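Local coordinates for protein serpin-12 (Manduca sexta, PDB 6CJ7) that probably inhibits serine proteases by the serpin mechanism and controls the prophenoloxidase activation system in the larval hemolymph of this moth, at residues V222-F227 with E231-V236; S259-P264 with W364-S369; D151-P156 with V166-V171. All blocks are in the same frame, centred on the assembly; numbering follows the deposited sequence.

How the contacts relate
Contacts 1 and 2 adjoin each other in the half of the serpin body built round sheet B, their centres about 8 Å apart. Strand 232-239 of contact 1 pairs with strand 359-365 of contact 2: Trp364 N lies 2.8 Å from Ser233 O, and Asn366 OD1 lies 2.9 Å from Ser233 OG. Contact 3 belongs to the other half, where the loop after helix 131-145 crosses sheet A; its centre is about 28 Å from that of contact 1 and about 31 Å from that of contact 2, and it touches neither. None of the three includes the unmodelled, probably flexible residues 332-346, which fall where serpins carry their reactive-centre loop.

Contact 1 (V222-F227 with E231-V236); sequences VVVLPF and EYSLIV
Val223 and Val236 exchange two backbone hydrogen bonds, Val236 N reaching Val223 O at 3.0 Å almost straight (175° at the hydrogen). The next hydrogen-bonded pair, Leu225 with Leu234, is closed from both sides too, and Leu225 N lies 2.8 Å from Leu234 O. A fifth bond, from Phe227 N to Tyr232 O, continues the ladder past the last paired residues towards the turn.

Phe227 makes the most of the side-chain contact. Its CB points toward segment 231-236 and meets Tyr232 O at 3.5 Å. With CG beside its own backbone N (chi1 -72°), the ring drops past the partner chain instead of leaving it. CD1 then touches Tyr232 CB at 3.8 Å, the carbonyl carbon of Tyr232 lying in the ring plane at the edge. CE1 goes further along the strand, to Leu234 CB at 3.8 Å. Beyond the hairpin Trp177 stacks on the same ring and Phe173 meets it edge-to-face. An alanine here would keep the backbone bond but would probably open a gap beside Tyr232 CB and Leu234 CB and rob Trp177 of its stacking partner.

This is the antiparallel beta hairpin of serpin sheet B, formed by strands 220-226 and 232-239, with a three-residue link between the segments. Leu225 and Leu234 share one face with Val223 and Val236, where Val223 CG1 packs on Val236 CB at 4.0 Å and Leu225 CD1 approaches CG2 of Val236 obliquely. Val224, Ser233 and Ile235 occupy the other face, over which helix 254-260 sends Phe260 and Val257 onto Ile235. There Val224 CG1, placed anti to its own N (chi1 178°), reaches diagonally to Ser233 CB at 3.7 Å.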
loop_
_atom_site.group_PDB
_atom_site.type_symbol
_atom_site.label_atom_id
_atom_site.label_comp_id
_atom_site.label_asym_id
_atom_site.label_seq_id
_atom_site.Cartn_x
_atom_site.Cartn_y
_atom_site.Cartn_z
ATOM N N VAL A 222 -9.372 19.040 0.790
ATOM C CA VAL A 222 -8.630 18.158 -0.104
ATOM C C VAL A 222 -7.655 18.997 -0.919
ATOM O O VAL A 222 -8.041 20.034 -1.463
ATOM C CB VAL A 222 -9.576 17.393 -1.052
ATOM C CG1 VAL A 222 -8.780 16.525 -2.035
ATOM C CG2 VAL A 222 -10.569 16.551 -0.260
ATOM N N VAL A 223 -6.404 18.543 -1.029
ATOM C CA VAL A 223 -5.471 19.088 -2.017
ATOM C C VAL A 223 -4.803 17.926 -2.751
ATOM O O VAL A 223 -4.532 16.877 -2.158
ATOM C CB VAL A 223 -4.432 20.042 -1.371
ATOM C CG1 VAL A 223 -3.416 19.302 -0.523
ATOM C CG2 VAL A 223 -3.738 20.882 -2.447
ATOM N N VAL A 224 -4.582 18.102 -4.055
ATOM C CA VAL A 224 -3.946 17.106 -4.915
ATOM C C VAL A 224 -2.575 17.638 -5.306
ATOM O O VAL A 224 -2.476 18.669 -5.990
ATOM C CB VAL A 224 -4.786 16.822 -6.169
ATOM C CG1 VAL A 224 -4.075 15.818 -7.066
ATOM C CG2 VAL A 224 -6.189 16.341 -5.794
ATOM N N LEU A 225 -1.521 16.945 -4.880
ATOM C CA LEU A 225 -0.154 17.401 -5.128
ATOM C C LEU A 225 0.502 16.516 -6.183
ATOM O O LEU A 225 0.762 15.334 -5.907
ATOM C CB LEU A 225 0.648 17.374 -3.828
ATOM C CG LEU A 225 -0.052 18.042 -2.643
ATOM C CD1 LEU A 225 0.697 17.803 -1.336
ATOM C CD2 LEU A 225 -0.219 19.534 -2.930
ATOM N N PRO A 226 0.782 17.008 -7.389
ATOM C CA PRO A 226 1.293 16.120 -8.443
ATOM C C PRO A 226 2.788 15.850 -8.330
ATOM O O PRO A 226 3.585 16.712 -7.942
ATOM C CB PRO A 226 0.981 16.886 -9.739
ATOM C CG PRO A 226 0.128 18.053 -9.333
ATOM C CD PRO A 226 0.455 18.346 -7.906
ATOM N N PHE A 227 3.162 14.621 -8.680
ATOM C CA PHE A 227 4.564 14.266 -8.824
ATOM C C PHE A 227 4.982 14.455 -10.285
ATOM O O PHE A 227 4.175 14.834 -11.135
ATOM C CB PHE A 227 4.800 12.842 -8.317
ATOM C CG PHE A 227 4.710 12.711 -6.816
ATOM C CD1 PHE A 227 3.542 12.254 -6.208
ATOM C CD2 PHE A 227 5.805 13.028 -6.003
ATOM C CE1 PHE A 227 3.474 12.113 -4.809
ATOM C CE2 PHE A 227 5.736 12.901 -4.609
ATOM C CZ PHE A 227 4.572 12.442 -4.020
ATOM N N GLU A 231 2.680 11.541 -13.067
ATOM C CA GLU A 231 2.544 10.086 -13.020
ATOM C C GLU A 231 1.767 9.653 -11.791
ATOM O O GLU A 231 0.973 8.703 -11.844
ATOM C CB GLU A 231 3.926 9.436 -13.020
ATOM C CG GLU A 231 4.638 9.596 -14.349
ATOM C CD GLU A 231 6.087 9.178 -14.299
ATOM O OE1 GLU A 231 6.600 8.949 -13.169
ATOM O OE2 GLU A 231 6.705 9.107 -15.387
ATOM N N TYR A 232 1.991 10.345 -10.680
ATOM C CA TYR A 232 1.370 10.052 -9.400
ATOM C C TYR A 232 0.889 11.356 -8.785
ATOM O O TYR A 232 1.371 12.439 -9.124
ATOM C CB TYR A 232 2.342 9.371 -8.408
ATOM C CG TYR A 232 3.048 8.169 -8.993
ATOM C CD1 TYR A 232 2.471 6.905 -8.935
ATOM C CD2 TYR A 232 4.295 8.302 -9.594
ATOM C CE1 TYR A 232 3.117 5.809 -9.489
ATOM C CE2 TYR A 232 4.940 7.222 -10.155
ATOM C CZ TYR A 232 4.355 5.971 -10.082
ATOM O OH TYR A 232 5.005 4.888 -10.633
ATOM N N SER A 233 -0.021 11.235 -7.821
ATOM C CA SER A 233 -0.433 12.362 -6.994
ATOM C C SER A 233 -0.412 11.941 -5.540
ATOM O O SER A 233 -0.728 10.800 -5.214
ATOM C CB SER A 233 -1.860 12.829 -7.316
ATOM O OG SER A 233 -2.008 13.163 -8.685
ATOM N N LEU A 234 -0.065 12.879 -4.661
ATOM C CA LEU A 234 -0.355 12.728 -3.243
ATOM C C LEU A 234 -1.644 13.489 -2.968
ATOM O O LEU A 234 -1.705 14.715 -3.144
ATOM C CB LEU A 234 0.778 13.223 -2.342
ATOM C CG LEU A 234 0.638 12.723 -0.893
ATOM C CD1 LEU A 234 0.971 11.230 -0.798
ATOM C CD2 LEU A 234 1.515 13.564 0.035
ATOM N N ILE A 235 -2.681 12.755 -2.581
ATOM C CA ILE A 235 -3.974 13.334 -2.262
ATOM C C ILE A 235 -4.038 13.423 -0.748
ATOM O O ILE A 235 -3.936 12.406 -0.052
ATOM C CB ILE A 235 -5.117 12.493 -2.845
ATOM C CG1 ILE A 235 -4.959 12.411 -4.369
ATOM C CG2 ILE A 235 -6.476 13.100 -2.469
ATOM C CD1 ILE A 235 -5.893 11.416 -5.032
ATOM N N VAL A 236 -4.134 14.639 -0.227
ATOM C CA VAL A 236 -4.100 14.879 1.211
ATOM C C VAL A 236 -5.473 15.368 1.634
ATOM O O VAL A 236 -6.026 16.299 1.033
ATOM C CB VAL A 236 -3.006 15.890 1.591
ATOM C CG1 VAL A 236 -2.952 16.068 3.109
ATOM C CG2 VAL A 236 -1.662 15.441 1.037
#

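Contact 2 (S259-P264 with W364-S369); sequences SFLDLP and WDNRSS
The indole of Trp364 is held between unlike surfaces: the CD2 methyl of Leu261 lies over one face, and the carbonyl carbon of Ser369, five residues on in the tryptophan's own chain, lies 3.3 Å above the plane of the opposite face. In the serpin fold this is where the end of helix 254-260 rests against sheet B, next to the hairpin between strands 359-365 and 370-377.

Leu261 carries the whole contact for its segment. It stands within a type I beta turn from Phe260 to Leu263 that leads the chain out of the helix, and its side chain points at the sheet. CD2 sits 3.8 Å from the centroid of the five-membered ring, 25° off the normal, a CH-pi contact displaced towards the NE1 rim. The methyl is nearest to NE1 of Trp364, at 3.5 Å. The other branch, CD1, reaches obliquely to Asn366 OD1 at 4.1 Å. Strand residues Val224, Ser233 and Ile235 also touch Leu261, so that it wedges between the hairpin face and the indole.

Trp364 holds CG anti to its backbone N (chi1 -168°), which carries the indole off the strand and turns one face to the leucine. Asn366 OD1 lies in the indole plane at its edge. The asparagine is held by hydrogen bonds at both ends of its amide, ND2 to Asn230 O and OD1 to Ser233.

Opposite Leu261, the chain turns back so that Ser369 N bonds to Asp365 O at 2.8 Å, which helps bring Ser369 over the ring. Asp365 OD1, also salt-bridged to Arg87, accepts two backbone N-H groups of this turn: Arg367 N, which makes an Asx turn, approaches nearly in line with the CG-OD1 bond, whereas Ser368 N, 3.0 Å from OD1, extends it to an Asx motif and comes from above the carboxylate plane.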
loop_
_atom_site.group_PDB
_atom_site.type_symbol
_atom_site.label_atom_id
_atom_site.label_comp_id
_atom_site.label_asym_id
_atom_site.label_seq_id
_atom_site.Cartn_x
_atom_site.Cartn_y
_atom_site.Cartn_z
ATOM N N SER A 259 -12.696 11.314 -7.924
ATOM C CA SER A 259 -13.289 12.582 -8.342
ATOM C C SER A 259 -12.436 13.785 -7.958
ATOM O O SER A 259 -12.562 14.841 -8.590
ATOM C CB SER A 259 -14.685 12.748 -7.738
ATOM O OG SER A 259 -14.614 13.257 -6.411
ATOM N N PHE A 260 -11.582 13.659 -6.935
ATOM C CA PHE A 260 -10.753 14.787 -6.525
ATOM C C PHE A 260 -9.781 15.199 -7.624
ATOM O O PHE A 260 -9.354 16.357 -7.669
ATOM C CB PHE A 260 -9.990 14.440 -5.243
ATOM C CG PHE A 260 -10.876 14.213 -4.044
ATOM C CD1 PHE A 260 -12.153 14.749 -3.983
ATOM C CD2 PHE A 260 -10.423 13.460 -2.977
ATOM C CE1 PHE A 260 -12.962 14.531 -2.869
ATOM C CE2 PHE A 260 -11.225 13.228 -1.866
ATOM C CZ PHE A 260 -12.490 13.771 -1.811
ATOM N N LEU A 261 -9.421 14.273 -8.518
ATOM C CA LEU A 261 -8.557 14.613 -9.642
ATOM C C LEU A 261 -9.253 15.509 -10.661
ATOM O O LEU A 261 -8.583 16.047 -11.552
ATOM C CB LEU A 261 -8.050 13.335 -10.323
ATOM C CG LEU A 261 -7.015 12.458 -9.601
ATOM C CD1 LEU A 261 -5.945 13.295 -8.924
ATOM C CD2 LEU A 261 -7.665 11.514 -8.587
ATOM N N ASP A 262 -10.567 15.695 -10.548
ATOM C CA ASP A 262 -11.311 16.590 -11.422
ATOM C C ASP A 262 -11.587 17.945 -10.784
ATOM O O ASP A 262 -12.258 18.780 -11.399
ATOM C CB ASP A 262 -12.635 15.941 -11.840
ATOM C CG ASP A 262 -12.432 14.665 -12.620
ATOM O OD1 ASP A 262 -11.454 14.599 -13.395
ATOM O OD2 ASP A 262 -13.243 13.728 -12.456
ATOM N N LEU A 263 -11.092 18.178 -9.572
ATOM C CA LEU A 263 -11.308 19.457 -8.918
ATOM C C LEU A 263 -10.598 20.567 -9.690
ATOM O O LEU A 263 -9.492 20.359 -10.202
ATOM C CB LEU A 263 -10.798 19.419 -7.480
ATOM C CG LEU A 263 -11.614 18.610 -6.474
ATOM C CD1 LEU A 263 -10.818 18.416 -5.196
ATOM C CD2 LEU A 263 -12.934 19.322 -6.196
ATOM N N PRO A 264 -11.201 21.752 -9.788
ATOM C CA PRO A 264 -10.541 22.842 -10.496
ATOM C C PRO A 264 -9.369 23.364 -9.688
ATOM O O PRO A 264 -9.336 23.226 -8.453
ATOM C CB PRO A 264 -11.651 23.901 -10.623
ATOM C CG PRO A 264 -12.473 23.685 -9.405
ATOM C CD PRO A 264 -12.464 22.187 -9.163
ATOM N N TRP A 364 -1.690 8.179 -5.301
ATOM C CA TRP A 364 -2.606 7.810 -6.368
ATOM C C TRP A 364 -1.819 7.598 -7.652
ATOM O O TRP A 364 -0.976 8.432 -8.009
ATOM C CB TRP A 364 -3.657 8.914 -6.547
ATOM C CG TRP A 364 -4.826 8.561 -7.414
ATOM C CD1 TRP A 364 -5.033 8.919 -8.727
ATOM C CD2 TRP A 364 -5.979 7.819 -7.016
ATOM N NE1 TRP A 364 -6.238 8.423 -9.165
ATOM C CE2 TRP A 364 -6.838 7.743 -8.132
ATOM C CE3 TRP A 364 -6.365 7.198 -5.819
ATOM C CZ2 TRP A 364 -8.064 7.072 -8.085
ATOM C CZ3 TRP A 364 -7.586 6.536 -5.781
ATOM C CH2 TRP A 364 -8.412 6.479 -6.895
ATOM N N ASP A 365 -2.076 6.478 -8.325
ATOM C CA ASP A 365 -1.570 6.248 -9.677
ATOM C C ASP A 365 -2.524 6.933 -10.652
ATOM O O ASP A 365 -3.687 6.535 -10.780
ATOM C CB ASP A 365 -1.436 4.746 -9.938
ATOM C CG ASP A 365 -0.715 4.439 -11.248
ATOM O OD1 ASP A 365 -1.079 5.021 -12.307
ATOM O OD2 ASP A 365 0.234 3.622 -11.230
ATOM N N ASN A 366 -2.060 8.023 -11.284
ATOM C CA ASN A 366 -2.931 8.848 -12.117
ATOM C C ASN A 366 -3.298 8.187 -13.436
ATOM O O ASN A 366 -4.235 8.643 -14.110
ATOM C CB ASN A 366 -2.256 10.183 -12.413
ATOM C CG ASN A 366 -2.131 11.044 -11.188
ATOM O OD1 ASN A 366 -2.923 10.913 -10.257
ATOM N ND2 ASN A 366 -1.143 11.932 -11.173
ATOM N N ARG A 367 -2.543 7.182 -13.859
ATOM C CA ARG A 367 -2.851 6.527 -15.122
ATOM C C ARG A 367 -3.793 5.348 -14.915
ATOM O O ARG A 367 -4.692 5.114 -15.730
ATOM C CB ARG A 367 -1.567 6.053 -15.814
ATOM C CG ARG A 367 -1.832 5.240 -17.115
ATOM C CD ARG A 367 -1.799 6.117 -18.296
ATOM N NE ARG A 367 -2.099 5.453 -19.584
ATOM C CZ ARG A 367 -1.270 5.431 -20.619
ATOM N NH1 ARG A 367 -0.072 6.004 -20.526
ATOM N NH2 ARG A 367 -1.638 4.837 -21.742
ATOM N N SER A 368 -3.614 4.609 -13.826
ATOM C CA SER A 368 -4.443 3.438 -13.558
ATOM C C SER A 368 -5.591 3.715 -12.592
ATOM O O SER A 368 -6.455 2.846 -12.419
ATOM C CB SER A 368 -3.576 2.293 -13.019
ATOM O OG SER A 368 -2.767 1.760 -14.058
ATOM N N SER A 369 -5.618 4.897 -11.968
ATOM C CA SER A 369 -6.711 5.326 -11.093
ATOM C C SER A 369 -6.907 4.369 -9.924
ATOM O O SER A 369 -8.016 3.899 -9.662
ATOM C CB SER A 369 -8.016 5.485 -11.872
ATOM O OG SER A 369 -7.887 6.487 -12.865
#

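Contact 3 (D151-P156 with V166-V171); sequences DKLVSP and VMVNAV
Leu153 and Val154 converge on a single methyl, CG1 of Val168, which each approaches to 4.3 Å with one branch: CD2 of the leucine, CG2 of the valine. Leu153 is stretched out to do so. Its CG is anti to the backbone N (chi1 178°), and CD2 in turn lies anti to CA, making this methyl the far end of the chain. In Val154 the torsion of 179° sends CG1 away from the backbone N and leaves CG2, beside that N, to do the touching. Val168 adopts a different rotamer from Val154: its chi1 of -60° sets CG1 beside the backbone N, while CG2 falls between N and the carbonyl carbon.

No hydrogen bond joins the two segments, and the contact is entirely apolar. Helix 131-145 backs the loop, with Ile142 on Leu153 and Ile138 on Val154, and Asn139 ND2 hydrogen-bonds Val154 O. On the far face of the strand, Met167 and Asn169 touch Leu46 of helix 40-51.

A helix and its return loop lying across strand 165-174, which here still pairs in parallel with strand 317-326, are characteristic of helix F over sheet A in serpins without an inserted reactive-centre loop.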
loop_
_atom_site.group_PDB
_atom_site.type_symbol
_atom_site.label_atom_id
_atom_site.label_comp_id
_atom_site.label_asym_id
_atom_site.label_seq_id
_atom_site.Cartn_x
_atom_site.Cartn_y
_atom_site.Cartn_z
ATOM N N ASP A 151 14.152 -4.257 4.724
ATOM C CA ASP A 151 15.187 -5.267 4.865
ATOM C C ASP A 151 14.995 -6.248 6.010
ATOM O O ASP A 151 15.875 -7.089 6.218
ATOM C CB ASP A 151 16.562 -4.595 5.019
ATOM C CG ASP A 151 16.697 -3.814 6.322
ATOM O OD1 ASP A 151 15.665 -3.440 6.922
ATOM O OD2 ASP A 151 17.845 -3.573 6.744
ATOM N N LYS A 152 13.896 -6.176 6.763
ATOM C CA LYS A 152 13.738 -7.071 7.917
ATOM C C LYS A 152 12.285 -7.512 8.078
ATOM O O LYS A 152 11.779 -7.642 9.197
ATOM C CB LYS A 152 14.239 -6.406 9.203
ATOM C CG LYS A 152 15.745 -6.120 9.235
ATOM C CD LYS A 152 16.566 -7.406 9.331
ATOM C CE LYS A 152 17.929 -7.273 8.645
ATOM N NZ LYS A 152 18.864 -6.345 9.346
ATOM N N LEU A 153 11.602 -7.780 6.964
ATOM C CA LEU A 153 10.185 -8.135 7.030
ATOM C C LEU A 153 9.965 -9.525 7.625
ATOM O O LEU A 153 9.018 -9.728 8.392
ATOM C CB LEU A 153 9.562 -8.049 5.638
ATOM C CG LEU A 153 8.082 -8.436 5.509
ATOM C CD1 LEU A 153 7.204 -7.555 6.399
ATOM C CD2 LEU A 153 7.618 -8.369 4.044
ATOM N N VAL A 154 10.802 -10.501 7.269
ATOM C CA VAL A 154 10.610 -11.892 7.679
ATOM C C VAL A 154 11.458 -12.180 8.910
ATOM O O VAL A 154 12.662 -11.884 8.931
ATOM C CB VAL A 154 10.968 -12.866 6.544
ATOM C CG1 VAL A 154 10.787 -14.315 7.005
ATOM C CG2 VAL A 154 10.124 -12.591 5.313
ATOM N N SER A 155 10.816 -12.811 9.965
ATOM C CA SER A 155 11.592 -13.212 11.132
ATOM C C SER A 155 11.941 -14.696 11.069
ATOM O O SER A 155 11.108 -15.518 10.663
ATOM C CB SER A 155 10.823 -12.941 12.426
ATOM O OG SER A 155 11.515 -13.495 13.535
ATOM N N PRO A 156 13.162 -15.064 11.463
ATOM C CA PRO A 156 13.513 -16.494 11.501
ATOM C C PRO A 156 12.634 -17.297 12.437
ATOM O O PRO A 156 12.462 -18.506 12.235
ATOM C CB PRO A 156 14.976 -16.489 11.971
ATOM C CG PRO A 156 15.468 -15.102 11.715
ATOM C CD PRO A 156 14.287 -14.196 11.846
ATOM N N VAL A 166 5.495 -18.779 2.119
ATOM C CA VAL A 166 5.613 -17.427 2.650
ATOM C C VAL A 166 5.345 -16.468 1.503
ATOM O O VAL A 166 6.090 -16.446 0.514
ATOM C CB VAL A 166 6.997 -17.172 3.258
ATOM C CG1 VAL A 166 7.111 -15.698 3.694
ATOM C CG2 VAL A 166 7.245 -18.096 4.430
ATOM N N MET A 167 4.288 -15.675 1.627
ATOM C CA MET A 167 3.978 -14.664 0.634
ATOM C C MET A 167 4.480 -13.304 1.109
ATOM O O MET A 167 4.244 -12.921 2.260
ATOM C CB MET A 167 2.476 -14.652 0.368
ATOM C CG MET A 167 1.958 -16.071 0.035
ATOM S SD MET A 167 0.366 -15.996 -0.740
ATOM C CE MET A 167 0.805 -15.436 -2.381
ATOM N N VAL A 168 5.190 -12.592 0.233
ATOM C CA VAL A 168 5.701 -11.254 0.541
ATOM C C VAL A 168 5.274 -10.278 -0.543
ATOM O O VAL A 168 5.358 -10.564 -1.744
ATOM C CB VAL A 168 7.240 -11.218 0.723
ATOM C CG1 VAL A 168 7.673 -12.115 1.835
ATOM C CG2 VAL A 168 7.965 -11.567 -0.559
ATOM N N ASN A 169 4.792 -9.115 -0.119
ATOM C CA ASN A 169 4.444 -8.042 -1.045
ATOM C C ASN A 169 4.847 -6.748 -0.368
ATOM O O ASN A 169 4.271 -6.386 0.665
ATOM C CB ASN A 169 2.957 -8.048 -1.387
ATOM C CG ASN A 169 2.545 -9.315 -2.106
ATOM O OD1 ASN A 169 2.213 -10.336 -1.476
ATOM N ND2 ASN A 169 2.591 -9.269 -3.441
ATOM N N ALA A 170 5.866 -6.107 -0.908
ATOM C CA ALA A 170 6.448 -4.916 -0.296
ATOM C C ALA A 170 6.455 -3.788 -1.312
ATOM O O ALA A 170 6.528 -4.020 -2.523
ATOM C CB ALA A 170 7.861 -5.214 0.193
ATOM N N VAL A 171 6.367 -2.552 -0.823
ATOM C CA VAL A 171 6.387 -1.410 -1.742
ATOM C C VAL A 171 7.044 -0.219 -1.057
ATOM O O VAL A 171 6.831 0.033 0.136
ATOM C CB VAL A 171 4.970 -1.069 -2.252
ATOM C CG1 VAL A 171 4.073 -0.623 -1.126
ATOM C CG2 VAL A 171 5.049 0.003 -3.341
#